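Long-range contacts in cyclodipeptide synthase, BtCDPS (Bacillus thermoamylovorans, PDB 6ZTU), which probably forms cyclic dipeptides, as cyclodipeptide synthases do by transferring aminoacyl groups from aminoacyl-tRNAs: residues Asn25-Leu31 against Tyr193-Ala199; Leu71-Leu75 against Ala150-Ala155; Cys143-His148 against Leu170-Val174. One frame throughout, in Å; residues are numbered along the deposited sequence.

Interaction 1: Asn25-Leu31 against Tyr193-Ala199; sequences NKTHILL and YKESVLA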
ATOM      1  N   ASN A  25      -8.388  17.625   5.812  1.00 31.62           N
ATOM      2  CA  ASN A  25      -8.860  17.425   7.180  1.00 32.47           C
ATOM      3  C   ASN A  25      -7.762  16.908   8.107  1.00 30.90           C
ATOM      4  O   ASN A  25      -7.878  17.062   9.329  1.00 31.78           O
ATOM      5  CB  ASN A  25     -10.042  16.454   7.195  1.00 32.67           C
ATOM      6  CG  ASN A  25     -11.297  17.041   6.587  1.00 36.41           C
ATOM      7  OD1 ASN A  25     -11.450  18.262   6.492  1.00 36.95           O
ATOM      8  ND2 ASN A  25     -12.215  16.172   6.177  1.00 34.49           N
ATOM      9  N   LYS A  26      -6.716  16.276   7.560  1.00 28.09           N
ATOM     10  CA  LYS A  26      -5.539  15.849   8.323  1.00 26.83           C
ATOM     11  C   LYS A  26      -5.887  14.882   9.458  1.00 27.35           C
ATOM     12  O   LYS A  26      -5.129  14.761  10.421  1.00 30.71           O
ATOM     13  CB  LYS A  26      -4.763  17.055   8.867  1.00 32.60           C
ATOM     14  CG  LYS A  26      -4.169  17.957   7.771  1.00 33.27           C
ATOM     15  CD  LYS A  26      -3.039  17.264   6.998  1.00 33.05           C
ATOM     16  CE  LYS A  26      -2.658  18.047   5.751  1.00 38.50           C
ATOM     17  NZ  LYS A  26      -2.430  19.488   6.053  1.00 40.48           N
ATOM     18  N   THR A  27      -7.004  14.158   9.332  1.00 28.45           N
ATOM     19  CA  THR A  27      -7.438  13.235  10.386  1.00 27.32           C
ATOM     20  C   THR A  27      -6.478  12.056  10.524  1.00 29.49           C
ATOM     21  O   THR A  27      -6.049  11.710  11.634  1.00 26.11           O
ATOM     22  CB  THR A  27      -8.852  12.732  10.085  1.00 28.83           C
ATOM     23  OG1 THR A  27      -9.766  13.835  10.018  1.00 31.83           O
ATOM     24  CG2 THR A  27      -9.338  11.737  11.146  1.00 30.16           C
ATOM     25  N   HIS A  28      -6.132  11.421   9.406  1.00 24.66           N
ATOM     26  CA  HIS A  28      -5.337  10.205   9.489  1.00 23.73           C
ATOM     27  C   HIS A  28      -4.641   9.961   8.160  1.00 22.86           C
ATOM     28  O   HIS A  28      -5.233  10.176   7.095  1.00 23.51           O
ATOM     29  CB  HIS A  28      -6.217   9.003   9.857  1.00 24.09           C
ATOM     30  CG  HIS A  28      -5.466   7.719   9.960  1.00 24.65           C
ATOM     31  ND1 HIS A  28      -5.305   6.862   8.893  1.00 26.53           N
ATOM     32  CD2 HIS A  28      -4.826   7.144  11.004  1.00 25.50           C
ATOM     33  CE1 HIS A  28      -4.603   5.812   9.276  1.00 25.47           C
ATOM     34  NE2 HIS A  28      -4.295   5.962  10.552  1.00 25.61           N
ATOM     35  N   ILE A  29      -3.391   9.514   8.236  1.00 22.80           N
ATOM     36  CA  ILE A  29      -2.643   9.050   7.075  1.00 22.81           C
ATOM     37  C   ILE A  29      -2.187   7.617   7.326  1.00 24.34           C
ATOM     38  O   ILE A  29      -1.761   7.262   8.436  1.00 24.11           O
ATOM     39  CB  ILE A  29      -1.455   9.983   6.746  1.00 23.38           C
ATOM     40  CG1 ILE A  29      -0.727   9.527   5.476  1.00 24.73           C
ATOM     41  CG2 ILE A  29      -0.494  10.060   7.929  1.00 24.89           C
ATOM     42  CD1 ILE A  29       0.268  10.569   4.940  1.00 23.34           C
ATOM     43  N   LEU A  30      -2.339   6.777   6.304  1.00 20.40           N
ATOM     44  CA  LEU A  30      -1.823   5.414   6.300  1.00 20.40           C
ATOM     45  C   LEU A  30      -0.655   5.380   5.322  1.00 23.93           C
ATOM     46  O   LEU A  30      -0.843   5.630   4.127  1.00 22.98           O
ATOM     47  CB  LEU A  30      -2.918   4.422   5.884  1.00 21.21           C
ATOM     48  CG  LEU A  30      -2.566   2.926   5.914  1.00 20.72           C
ATOM     49  CD1 LEU A  30      -2.208   2.496   7.345  1.00 20.94           C
ATOM     50  CD2 LEU A  30      -3.693   2.079   5.378  1.00 22.62           C
ATOM     51  N   LEU A  31       0.539   5.087   5.827  1.00 22.27           N
ATOM     52  CA  LEU A  31       1.752   5.115   5.012  1.00 22.55           C
ATOM     53  C   LEU A  31       1.996   3.714   4.471  1.00 21.90           C
ATOM     54  O   LEU A  31       2.245   2.790   5.239  1.00 22.40           O
ATOM     55  CB  LEU A  31       2.939   5.598   5.845  1.00 22.49           C
ATOM     56  CG  LEU A  31       2.865   7.059   6.279  1.00 23.10           C
ATOM     57  CD1 LEU A  31       3.925   7.325   7.345  1.00 24.87           C
ATOM     58  CD2 LEU A  31       3.076   7.971   5.067  1.00 24.05           C
ATOM     59  N   TYR A 193     -10.775   4.850  11.965  1.00 25.02           N
ATOM     60  CA  TYR A 193     -10.692   6.305  11.922  1.00 26.29           C
ATOM     61  C   TYR A 193     -11.865   6.877  11.136  1.00 24.69           C
ATOM     62  O   TYR A 193     -12.463   6.204  10.293  1.00 26.16           O
ATOM     63  CB  TYR A 193      -9.358   6.760  11.313  1.00 26.99           C
ATOM     64  CG  TYR A 193      -8.230   6.352  12.206  1.00 23.80           C
ATOM     65  CD1 TYR A 193      -7.888   7.117  13.315  1.00 24.67           C
ATOM     66  CD2 TYR A 193      -7.548   5.154  11.998  1.00 24.87           C
ATOM     67  CE1 TYR A 193      -6.883   6.724  14.168  1.00 26.61           C
ATOM     68  CE2 TYR A 193      -6.535   4.757  12.852  1.00 27.21           C
ATOM     69  CZ  TYR A 193      -6.207   5.550  13.935  1.00 28.51           C
ATOM     70  OH  TYR A 193      -5.205   5.154  14.798  1.00 30.10           O
ATOM     71  N   LYS A 194     -12.218   8.128  11.451  1.00 26.06           N
ATOM     72  CA  LYS A 194     -13.337   8.774  10.778  1.00 25.99           C
ATOM     73  C   LYS A 194     -13.111   8.848   9.278  1.00 25.97           C
ATOM     74  O   LYS A 194     -14.060   8.730   8.490  1.00 25.08           O
ATOM     75  CB  LYS A 194     -13.533  10.182  11.338  1.00 29.55           C
ATOM     76  CG  LYS A 194     -14.815  10.840  10.871  1.00 34.65           C
ATOM     77  CD  LYS A 194     -14.591  12.274  10.417  1.00 45.22           C
ATOM     78  CE  LYS A 194     -14.166  13.158  11.570  1.00 46.67           C
ATOM     79  NZ  LYS A 194     -14.386  14.609  11.269  1.00 49.57           N
ATOM     80  N   GLU A 195     -11.862   9.068   8.875  1.00 25.03           N
ATOM     81  CA  GLU A 195     -11.475   9.181   7.476  1.00 24.69           C
ATOM     82  C   GLU A 195      -9.964   9.015   7.402  1.00 21.79           C
ATOM     83  O   GLU A 195      -9.260   9.156   8.409  1.00 24.65           O
ATOM     84  CB  GLU A 195     -11.913  10.534   6.886  1.00 25.57           C
ATOM     85  CG  GLU A 195     -11.202  11.695   7.556  1.00 27.31           C
ATOM     86  CD  GLU A 195     -11.853  13.043   7.316  1.00 32.08           C
ATOM     87  OE1 GLU A 195     -12.586  13.208   6.318  1.00 32.36           O
ATOM     88  OE2 GLU A 195     -11.613  13.943   8.143  1.00 36.92           O
ATOM     89  N   SER A 196      -9.457   8.724   6.196  1.00 21.24           N
ATOM     90  CA  SER A 196      -8.023   8.484   6.065  1.00 20.91           C
ATOM     91  C   SER A 196      -7.612   8.641   4.609  1.00 18.86           C
ATOM     92  O   SER A 196      -8.430   8.468   3.709  1.00 21.41           O
ATOM     93  CB  SER A 196      -7.647   7.075   6.542  1.00 24.36           C
ATOM     94  OG  SER A 196      -6.270   6.809   6.337  1.00 23.62           O
ATOM     95  N   VAL A 197      -6.342   8.969   4.389  1.00 22.98           N
ATOM     96  CA  VAL A 197      -5.743   8.831   3.065  1.00 21.71           C
ATOM     97  C   VAL A 197      -4.635   7.790   3.162  1.00 23.79           C
ATOM     98  O   VAL A 197      -3.803   7.847   4.071  1.00 23.66           O
ATOM     99  CB  VAL A 197      -5.185  10.155   2.502  1.00 22.75           C
ATOM    100  CG1 VAL A 197      -6.313  11.066   2.031  1.00 23.73           C
ATOM    101  CG2 VAL A 197      -4.315  10.878   3.517  1.00 25.93           C
ATOM    102  N   LEU A 198      -4.623   6.849   2.218  1.00 20.68           N
ATOM    103  CA  LEU A 198      -3.444   6.021   1.996  1.00 20.46           C
ATOM    104  C   LEU A 198      -2.457   6.812   1.146  1.00 21.62           C
ATOM    105  O   LEU A 198      -2.855   7.444   0.164  1.00 23.00           O
ATOM    106  CB  LEU A 198      -3.838   4.722   1.291  1.00 19.68           C
ATOM    107  CG  LEU A 198      -2.719   3.823   0.754  1.00 21.63           C
ATOM    108  CD1 LEU A 198      -1.902   3.262   1.922  1.00 24.52           C
ATOM    109  CD2 LEU A 198      -3.329   2.694  -0.080  1.00 22.00           C
ATOM    110  N   ALA A 199      -1.180   6.806   1.533  1.00 20.91           N
ATOM    111  CA  ALA A 199      -0.180   7.657   0.892  1.00 21.89           C
ATOM    112  C   ALA A 199       0.937   6.812   0.308  1.00 23.98           C
ATOM    113  O   ALA A 199       1.475   5.931   0.979  1.00 23.20           O
ATOM    114  CB  ALA A 199       0.402   8.675   1.880  1.00 22.10           C
TER
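Strands 28-31 and 196-199 run side by side as a parallel pair, Ile29, Leu30 and Leu31 level with Val197, Leu198 and Ala199, and their backbones join by three bonds: Val197 N to His28 O, Leu30 N to Val197 O and Ala199 N to Leu30 O. They are neighbouring inner strands of the Rossmann-like sheet expected of a cyclodipeptide synthase, in the HUP clan. N-terminal to the paired residues, the two chains are tied by polar side chains. The Glu195 carboxylate takes the Thr27 hydroxyl on the anti lone pair of OE2, OG1 to OE2 2.6 Å. Asn25 ND2 reaches the syn side of OE1 at 3.0 Å, with a weaker bond to OE2; the amide and carboxylate planes are 35° apart. Were Glu195 replaced by an alanine, the Thr27 hydroxyl and the Asn25 amide would probably lose their shared acceptor and be freer to turn. Further along, Ile29 CD1 packs on Ala199 CB at 3.6 Å, while Leu30 CG and Leu198 CD1 meet across the other face, where Leu198 approaches the bound hexanediol. The His28 ring lies in an offset stack on Tyr193, centroids 4.0 Å apart and planes 20° from parallel, with His28 CD2 over the centre of the tyrosine ring. His28 NE2 bonds to Thr60 OG1 of the next strand, so both ring nitrogens are engaged. With CG anti to the backbone N (chi1 180°), the imidazole turns its ND1 edge to Ser196, whose OG lies in the ring plane, 2.7 Å from ND1.

Interaction 2: Leu71-Leu75 against Ala150-Ala155; sequences LLEAL and ALSSRA
Leu75 rests against Leu151, Arg154 and Ala155, the largest bump that 71-75 presses into 150-155. Side-by-side packing of leucines and alanines here joins helix 68-74 to helix 137-157 among the helices, well away from the strand pairing of 25-31 with 193-199. Leu75 CD1 lies 3.8 Å from Arg154 CB and just as near Ala155 N, so one methyl lies directly against helix backbone. The other, CD2, meets the small Ala155 CB at 4.2 Å. Leu75 and Leu151 point past one another from facing sides, Leu75 CG beside Leu151 CD2.

Leu151 is the answering bump. Its CG lies anti to its own carbonyl carbon (chi1 -69°), and the branch carries CD2 into the hollow between Leu71 and Ala74, 3.7 Å from Ala74 CB and equally close to Leu71 O. The short alanine side chain lets that methyl settle close to the turn.

One turn before Leu75, Leu71 spreads its two methyls. CD2 touches Ala150 CB at 4.1 Å, while CD1 lies over one face of the Arg154 guanidinium, off the middle of the group and 3.7 Å from NE. Arg154 is extended from CG to NE and bends its flat end back along its own helix, where NH1 donates to Ala150 O at 3.1 Å with that oxygen in the guanidinium plane. NH2 bonds to Pro35 O. These bonds fix the rotation of the group and so present its face to the leucine methyl.

Helix 167-191 packs against the same seam, with Ala173 beside Leu71 and Leu151, and Met169 against Leu151 and Leu75. Phe36, in the loop following strand 28-32, touches Arg154, and Leu158, past the end of helix 137-157, touches Leu75.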
ATOM      1  N   LEU A  71       5.283 -12.538  -4.399  1.00 30.22           N
ATOM      2  CA  LEU A  71       6.036 -11.705  -5.326  1.00 31.51           C
ATOM      3  C   LEU A  71       7.388 -12.331  -5.628  1.00 36.45           C
ATOM      4  O   LEU A  71       7.869 -12.274  -6.764  1.00 37.33           O
ATOM      5  CB  LEU A  71       6.212 -10.297  -4.751  1.00 28.31           C
ATOM      6  CG  LEU A  71       4.936  -9.528  -4.387  1.00 27.80           C
ATOM      7  CD1 LEU A  71       5.313  -8.169  -3.841  1.00 27.88           C
ATOM      8  CD2 LEU A  71       4.001  -9.383  -5.592  1.00 31.21           C
ATOM      9  N   LEU A  72       8.008 -12.945  -4.622  1.00 35.01           N
ATOM     10  CA  LEU A  72       9.280 -13.627  -4.840  1.00 37.44           C
ATOM     11  C   LEU A  72       9.074 -14.994  -5.488  1.00 35.85           C
ATOM     12  O   LEU A  72       9.794 -15.347  -6.427  1.00 42.19           O
ATOM     13  CB  LEU A  72      10.035 -13.747  -3.513  1.00 33.33           C
ATOM     14  CG  LEU A  72      10.327 -12.444  -2.750  1.00 36.66           C
ATOM     15  CD1 LEU A  72      10.981 -12.731  -1.398  1.00 39.97           C
ATOM     16  CD2 LEU A  72      11.185 -11.483  -3.562  1.00 37.14           C
ATOM     17  N   GLU A  73       8.074 -15.754  -5.033  1.00 33.61           N
ATOM     18  CA  GLU A  73       7.799 -17.063  -5.618  1.00 34.46           C
ATOM     19  C   GLU A  73       7.512 -16.961  -7.109  1.00 43.10           C
ATOM     20  O   GLU A  73       7.824 -17.882  -7.874  1.00 39.93           O
ATOM     21  CB  GLU A  73       6.624 -17.721  -4.899  1.00 35.83           C
ATOM     22  CG  GLU A  73       6.935 -18.086  -3.460  1.00 34.21           C
ATOM     23  CD  GLU A  73       5.751 -18.668  -2.749  1.00 38.20           C
ATOM     24  OE1 GLU A  73       4.603 -18.314  -3.089  1.00 36.57           O
ATOM     25  OE2 GLU A  73       5.963 -19.495  -1.843  1.00 39.85           O
ATOM     26  N   ALA A  74       6.902 -15.855  -7.543  1.00 39.54           N
ATOM     27  CA  ALA A  74       6.627 -15.692  -8.966  1.00 41.54           C
ATOM     28  C   ALA A  74       7.892 -15.360  -9.747  1.00 38.45           C
ATOM     29  O   ALA A  74       7.994 -15.703 -10.930  1.00 49.51           O
ATOM     30  CB  ALA A  74       5.568 -14.609  -9.176  1.00 32.40           C
ATOM     31  N   LEU A  75       8.857 -14.690  -9.119  1.00 41.51           N
ATOM     32  CA  LEU A  75      10.136 -14.395  -9.751  1.00 43.39           C
ATOM     33  C   LEU A  75      11.161 -15.498  -9.525  1.00 51.37           C
ATOM     34  O   LEU A  75      12.358 -15.211  -9.376  1.00 54.81           O
ATOM     35  CB  LEU A  75      10.681 -13.052  -9.257  1.00 45.49           C
ATOM     36  CG  LEU A  75       9.832 -11.825  -9.614  1.00 43.38           C
ATOM     37  CD1 LEU A  75      10.330 -10.555  -8.938  1.00 43.71           C
ATOM     38  CD2 LEU A  75       9.782 -11.643 -11.118  1.00 41.77           C
ATOM     39  N   ALA A 150       3.773  -4.912 -10.063  1.00 30.80           N
ATOM     40  CA  ALA A 150       4.513  -5.382  -8.898  1.00 29.70           C
ATOM     41  C   ALA A 150       5.652  -6.310  -9.303  1.00 29.86           C
ATOM     42  O   ALA A 150       6.745  -6.236  -8.735  1.00 31.86           O
ATOM     43  CB  ALA A 150       3.565  -6.093  -7.925  1.00 30.56           C
ATOM     44  N   LEU A 151       5.416  -7.187 -10.280  1.00 27.74           N
ATOM     45  CA  LEU A 151       6.454  -8.137 -10.685  1.00 30.20           C
ATOM     46  C   LEU A 151       7.514  -7.462 -11.539  1.00 35.00           C
ATOM     47  O   LEU A 151       8.709  -7.724 -11.371  1.00 38.70           O
ATOM     48  CB  LEU A 151       5.841  -9.315 -11.445  1.00 27.99           C
ATOM     49  CG  LEU A 151       4.978 -10.278 -10.626  1.00 26.38           C
ATOM     50  CD1 LEU A 151       4.410 -11.373 -11.504  1.00 29.35           C
ATOM     51  CD2 LEU A 151       5.764 -10.882  -9.456  1.00 31.64           C
ATOM     52  N   SER A 152       7.098  -6.575 -12.446  1.00 31.62           N
ATOM     53  CA  SER A 152       8.059  -5.913 -13.323  1.00 37.55           C
ATOM     54  C   SER A 152       9.020  -5.030 -12.532  1.00 39.50           C
ATOM     55  O   SER A 152      10.228  -5.029 -12.794  1.00 43.02           O
ATOM     56  CB  SER A 152       7.312  -5.112 -14.395  1.00 37.35           C
ATOM     57  OG  SER A 152       7.170  -3.764 -14.001  1.00 43.90           O
ATOM     58  N   SER A 153       8.515  -4.287 -11.543  1.00 34.95           N
ATOM     59  CA  SER A 153       9.407  -3.398 -10.807  1.00 38.68           C
ATOM     60  C   SER A 153      10.388  -4.180  -9.943  1.00 40.43           C
ATOM     61  O   SER A 153      11.514  -3.723  -9.720  1.00 44.17           O
ATOM     62  CB  SER A 153       8.605  -2.404  -9.962  1.00 41.23           C
ATOM     63  OG  SER A 153       7.835  -3.047  -8.966  1.00 41.69           O
ATOM     64  N   ARG A 154      10.002  -5.356  -9.465  1.00 37.34           N
ATOM     65  CA  ARG A 154      10.922  -6.142  -8.658  1.00 39.61           C
ATOM     66  C   ARG A 154      11.824  -7.033  -9.493  1.00 41.32           C
ATOM     67  O   ARG A 154      12.906  -7.401  -9.027  1.00 44.49           O
ATOM     68  CB  ARG A 154      10.150  -6.973  -7.635  1.00 39.05           C
ATOM     69  CG  ARG A 154       9.640  -6.093  -6.508  1.00 39.90           C
ATOM     70  CD  ARG A 154       8.503  -6.732  -5.777  1.00 36.64           C
ATOM     71  NE  ARG A 154       8.017  -5.850  -4.719  1.00 40.42           N
ATOM     72  CZ  ARG A 154       7.048  -4.952  -4.878  1.00 39.90           C
ATOM     73  NH1 ARG A 154       6.443  -4.817  -6.051  1.00 37.22           N
ATOM     74  NH2 ARG A 154       6.675  -4.198  -3.854  1.00 38.78           N
ATOM     75  N   ALA A 155      11.410  -7.378 -10.714  1.00 43.83           N
ATOM     76  CA  ALA A 155      12.340  -7.991 -11.654  1.00 45.98           C
ATOM     77  C   ALA A 155      13.509  -7.058 -11.950  1.00 50.22           C
ATOM     78  O   ALA A 155      14.659  -7.504 -12.020  1.00 51.73           O
ATOM     79  CB  ALA A 155      11.614  -8.383 -12.942  1.00 46.20           C
TER

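Interaction 3: Cys143-His148 against Leu170-Val174; sequences CLAMSH and LFHAV
The 143-148 part of helix 137-157 and the 170-174 part of helix 167-191 cross almost perpendicularly, their local axes at 94° and 8.5 Å apart at closest approach, and Ser147 and Val174 bring their CA atoms to within 4.9 Å. It is a near-perpendicular helix-helix crossing sealed by a serine-to-backbone bond, and the close approach is consistent with the short side chains of Ser147 and Ala173 at the crossing. Ser147 has OG anti to its backbone N, which aims the hydroxyl at the other helix, and there it donates to Leu170 O at 2.8 Å. The bond falls in the carbonyl plane, on a lone pair, with a C=O...OG angle of 119°. That same oxygen already accepts the helical bond from Val174 N, so two donors grip it, and the buried hydroxyl is satisfied by the neighbouring backbone. Ala173 CB lies 3.4 Å from Ser147 OG, and the CB atoms of Ser147 and Val174 touch beside it.

Larger side chains surround this centre. Leu144 sends CD2 over the face of Phe171 in a CH-pi contact, 4.0 Å from the ring centroid and only 5° off the normal, while its CD1 nears CZ at the rim. The CD2 methyl also meets Val174 CB and Leu170 CB, which wedges Leu144 among three residues of the other helix. Val174 turns CG2 to the backbone of 143-148, 3.5 Å from Cys143 O. At the other end Leu170 slants across His148 and sets CD2 3.5 Å from His148 CA, near its CB.

Phe133 of helix 120-135 covers one flank, touching Cys143, Leu144, Phe171 and Val174. On another, Ile165 from the loop leading into helix 167-191 meets His148 and Leu170.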
ATOM      1  N   CYS A 143      -6.677  -5.635 -11.939  1.00 21.47           N
ATOM      2  CA  CYS A 143      -5.926  -6.264 -10.853  1.00 20.34           C
ATOM      3  C   CYS A 143      -4.689  -6.971 -11.383  1.00 23.44           C
ATOM      4  O   CYS A 143      -3.620  -6.890 -10.775  1.00 21.49           O
ATOM      5  CB  CYS A 143      -6.797  -7.254 -10.084  1.00 23.12           C
ATOM      6  SG  CYS A 143      -8.141  -6.481  -9.132  1.00 22.89           S
ATOM      7  N   LEU A 144      -4.823  -7.689 -12.498  1.00 23.41           N
ATOM      8  CA  LEU A 144      -3.663  -8.350 -13.088  1.00 24.22           C
ATOM      9  C   LEU A 144      -2.623  -7.341 -13.560  1.00 24.88           C
ATOM     10  O   LEU A 144      -1.421  -7.631 -13.548  1.00 26.43           O
ATOM     11  CB  LEU A 144      -4.111  -9.248 -14.244  1.00 23.07           C
ATOM     12  CG  LEU A 144      -4.930 -10.461 -13.774  1.00 27.24           C
ATOM     13  CD1 LEU A 144      -5.626 -11.195 -14.926  1.00 31.46           C
ATOM     14  CD2 LEU A 144      -4.073 -11.427 -12.960  1.00 27.08           C
ATOM     15  N   ALA A 145      -3.058  -6.153 -13.994  1.00 23.95           N
ATOM     16  CA  ALA A 145      -2.103  -5.106 -14.333  1.00 24.98           C
ATOM     17  C   ALA A 145      -1.347  -4.620 -13.099  1.00 24.19           C
ATOM     18  O   ALA A 145      -0.148  -4.326 -13.179  1.00 26.31           O
ATOM     19  CB  ALA A 145      -2.813  -3.938 -15.016  1.00 24.89           C
ATOM     20  N   MET A 146      -2.034  -4.487 -11.959  1.00 24.32           N
ATOM     21  CA  MET A 146      -1.319  -4.173 -10.725  1.00 23.71           C
ATOM     22  C   MET A 146      -0.311  -5.263 -10.402  1.00 25.05           C
ATOM     23  O   MET A 146       0.785  -4.984  -9.903  1.00 26.64           O
ATOM     24  CB  MET A 146      -2.297  -4.014  -9.556  1.00 24.82           C
ATOM     25  CG  MET A 146      -2.982  -2.684  -9.500  1.00 28.06           C
ATOM     26  SD  MET A 146      -3.900  -2.486  -7.947  1.00 25.89           S
ATOM     27  CE  MET A 146      -2.560  -2.245  -6.790  1.00 26.19           C
ATOM     28  N   SER A 147      -0.685  -6.515 -10.661  1.00 21.74           N
ATOM     29  CA  SER A 147       0.224  -7.638 -10.440  1.00 23.26           C
ATOM     30  C   SER A 147       1.436  -7.532 -11.358  1.00 26.42           C
ATOM     31  O   SER A 147       2.582  -7.714 -10.930  1.00 25.61           O
ATOM     32  CB  SER A 147      -0.526  -8.950 -10.678  1.00 23.79           C
ATOM     33  OG  SER A 147       0.341 -10.059 -10.494  1.00 28.31           O
ATOM     34  N   HIS A 148       1.192  -7.230 -12.628  1.00 24.27           N
ATOM     35  CA  HIS A 148       2.285  -7.046 -13.577  1.00 27.54           C
ATOM     36  C   HIS A 148       3.227  -5.940 -13.121  1.00 30.34           C
ATOM     37  O   HIS A 148       4.451  -6.093 -13.182  1.00 31.92           O
ATOM     38  CB  HIS A 148       1.708  -6.743 -14.961  1.00 30.71           C
ATOM     39  CG  HIS A 148       2.706  -6.865 -16.070  1.00 32.60           C
ATOM     40  ND1 HIS A 148       3.669  -5.907 -16.311  1.00 37.26           N
ATOM     41  CD2 HIS A 148       2.902  -7.837 -16.992  1.00 35.36           C
ATOM     42  CE1 HIS A 148       4.413  -6.283 -17.336  1.00 35.05           C
ATOM     43  NE2 HIS A 148       3.967  -7.449 -17.770  1.00 34.52           N
ATOM     44  N   LEU A 170       1.556 -13.901 -13.018  1.00 33.09           N
ATOM     45  CA  LEU A 170       0.598 -12.840 -12.707  1.00 30.85           C
ATOM     46  C   LEU A 170      -0.471 -13.316 -11.735  1.00 28.60           C
ATOM     47  O   LEU A 170      -0.854 -12.584 -10.811  1.00 28.67           O
ATOM     48  CB  LEU A 170      -0.071 -12.335 -13.986  1.00 31.46           C
ATOM     49  CG  LEU A 170       0.796 -11.565 -14.977  1.00 32.01           C
ATOM     50  CD1 LEU A 170      -0.005 -11.229 -16.237  1.00 39.85           C
ATOM     51  CD2 LEU A 170       1.350 -10.308 -14.343  1.00 30.07           C
ATOM     52  N   PHE A 171      -0.990 -14.522 -11.947  1.00 29.17           N
ATOM     53  CA  PHE A 171      -2.067 -15.006 -11.091  1.00 29.88           C
ATOM     54  C   PHE A 171      -1.552 -15.388  -9.713  1.00 30.53           C
ATOM     55  O   PHE A 171      -2.306 -15.316  -8.738  1.00 31.00           O
ATOM     56  CB  PHE A 171      -2.794 -16.176 -11.755  1.00 33.14           C
ATOM     57  CG  PHE A 171      -3.906 -15.744 -12.676  1.00 34.21           C
ATOM     58  CD1 PHE A 171      -5.192 -15.579 -12.192  1.00 36.96           C
ATOM     59  CD2 PHE A 171      -3.659 -15.475 -14.017  1.00 41.17           C
ATOM     60  CE1 PHE A 171      -6.211 -15.171 -13.019  1.00 37.73           C
ATOM     61  CE2 PHE A 171      -4.682 -15.066 -14.861  1.00 42.85           C
ATOM     62  CZ  PHE A 171      -5.962 -14.915 -14.362  1.00 41.45           C
ATOM     63  N   HIS A 172      -0.280 -15.783  -9.602  1.00 28.34           N
ATOM     64  CA  HIS A 172       0.276 -16.043  -8.280  1.00 30.62           C
ATOM     65  C   HIS A 172       0.488 -14.745  -7.512  1.00 27.70           C
ATOM     66  O   HIS A 172       0.098 -14.631  -6.343  1.00 29.71           O
ATOM     67  CB  HIS A 172       1.587 -16.819  -8.391  1.00 30.66           C
ATOM     68  CG  HIS A 172       2.062 -17.389  -7.086  1.00 28.09           C
ATOM     69  ND1 HIS A 172       1.337 -18.318  -6.377  1.00 36.29           N
ATOM     70  CD2 HIS A 172       3.185 -17.157  -6.370  1.00 30.07           C
ATOM     71  CE1 HIS A 172       1.997 -18.640  -5.277  1.00 34.70           C
ATOM     72  NE2 HIS A 172       3.123 -17.952  -5.250  1.00 31.75           N
ATOM     73  N   ALA A 173       1.102 -13.748  -8.161  1.00 28.09           N
ATOM     74  CA  ALA A 173       1.359 -12.467  -7.514  1.00 26.14           C
ATOM     75  C   ALA A 173       0.094 -11.638  -7.294  1.00 26.38           C
ATOM     76  O   ALA A 173       0.106 -10.740  -6.446  1.00 25.37           O
ATOM     77  CB  ALA A 173       2.356 -11.658  -8.332  1.00 28.29           C
ATOM     78  N   VAL A 174      -0.990 -11.886  -8.036  1.00 24.47           N
ATOM     79  CA  VAL A 174      -2.183 -11.064  -7.822  1.00 22.29           C
ATOM     80  C   VAL A 174      -2.818 -11.370  -6.467  1.00 23.47           C
ATOM     81  O   VAL A 174      -3.623 -10.573  -5.963  1.00 25.67           O
ATOM     82  CB  VAL A 174      -3.184 -11.222  -8.989  1.00 24.84           C
ATOM     83  CG1 VAL A 174      -4.042 -12.464  -8.822  1.00 25.14           C
ATOM     84  CG2 VAL A 174      -4.069  -9.962  -9.135  1.00 25.21           C
TER

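Interaction 1 lies in the sheet, while interactions 2 and 3 lie among helices on the opposite side of the chain's centre. Interactions 2 and 3 share helix 137-157, their centres about 10 Å apart, and they touch through Ala173 and through a probable hydrogen bond from Glu73 OE1 to His172 NE2. Both are nested in the long loop that interaction 1 closes, whose second strand follows helix 167-191. Interactions 1 and 2 are buried, interaction 3 only partly. The chemistry follows the elements joined: backbone bonds and a polar side-chain cluster at the N-terminal end of 25-31/193-199, interlocking leucines in 71-75/150-155, and one serine-carbonyl bond amid apolar side chains in 143-148/170-174.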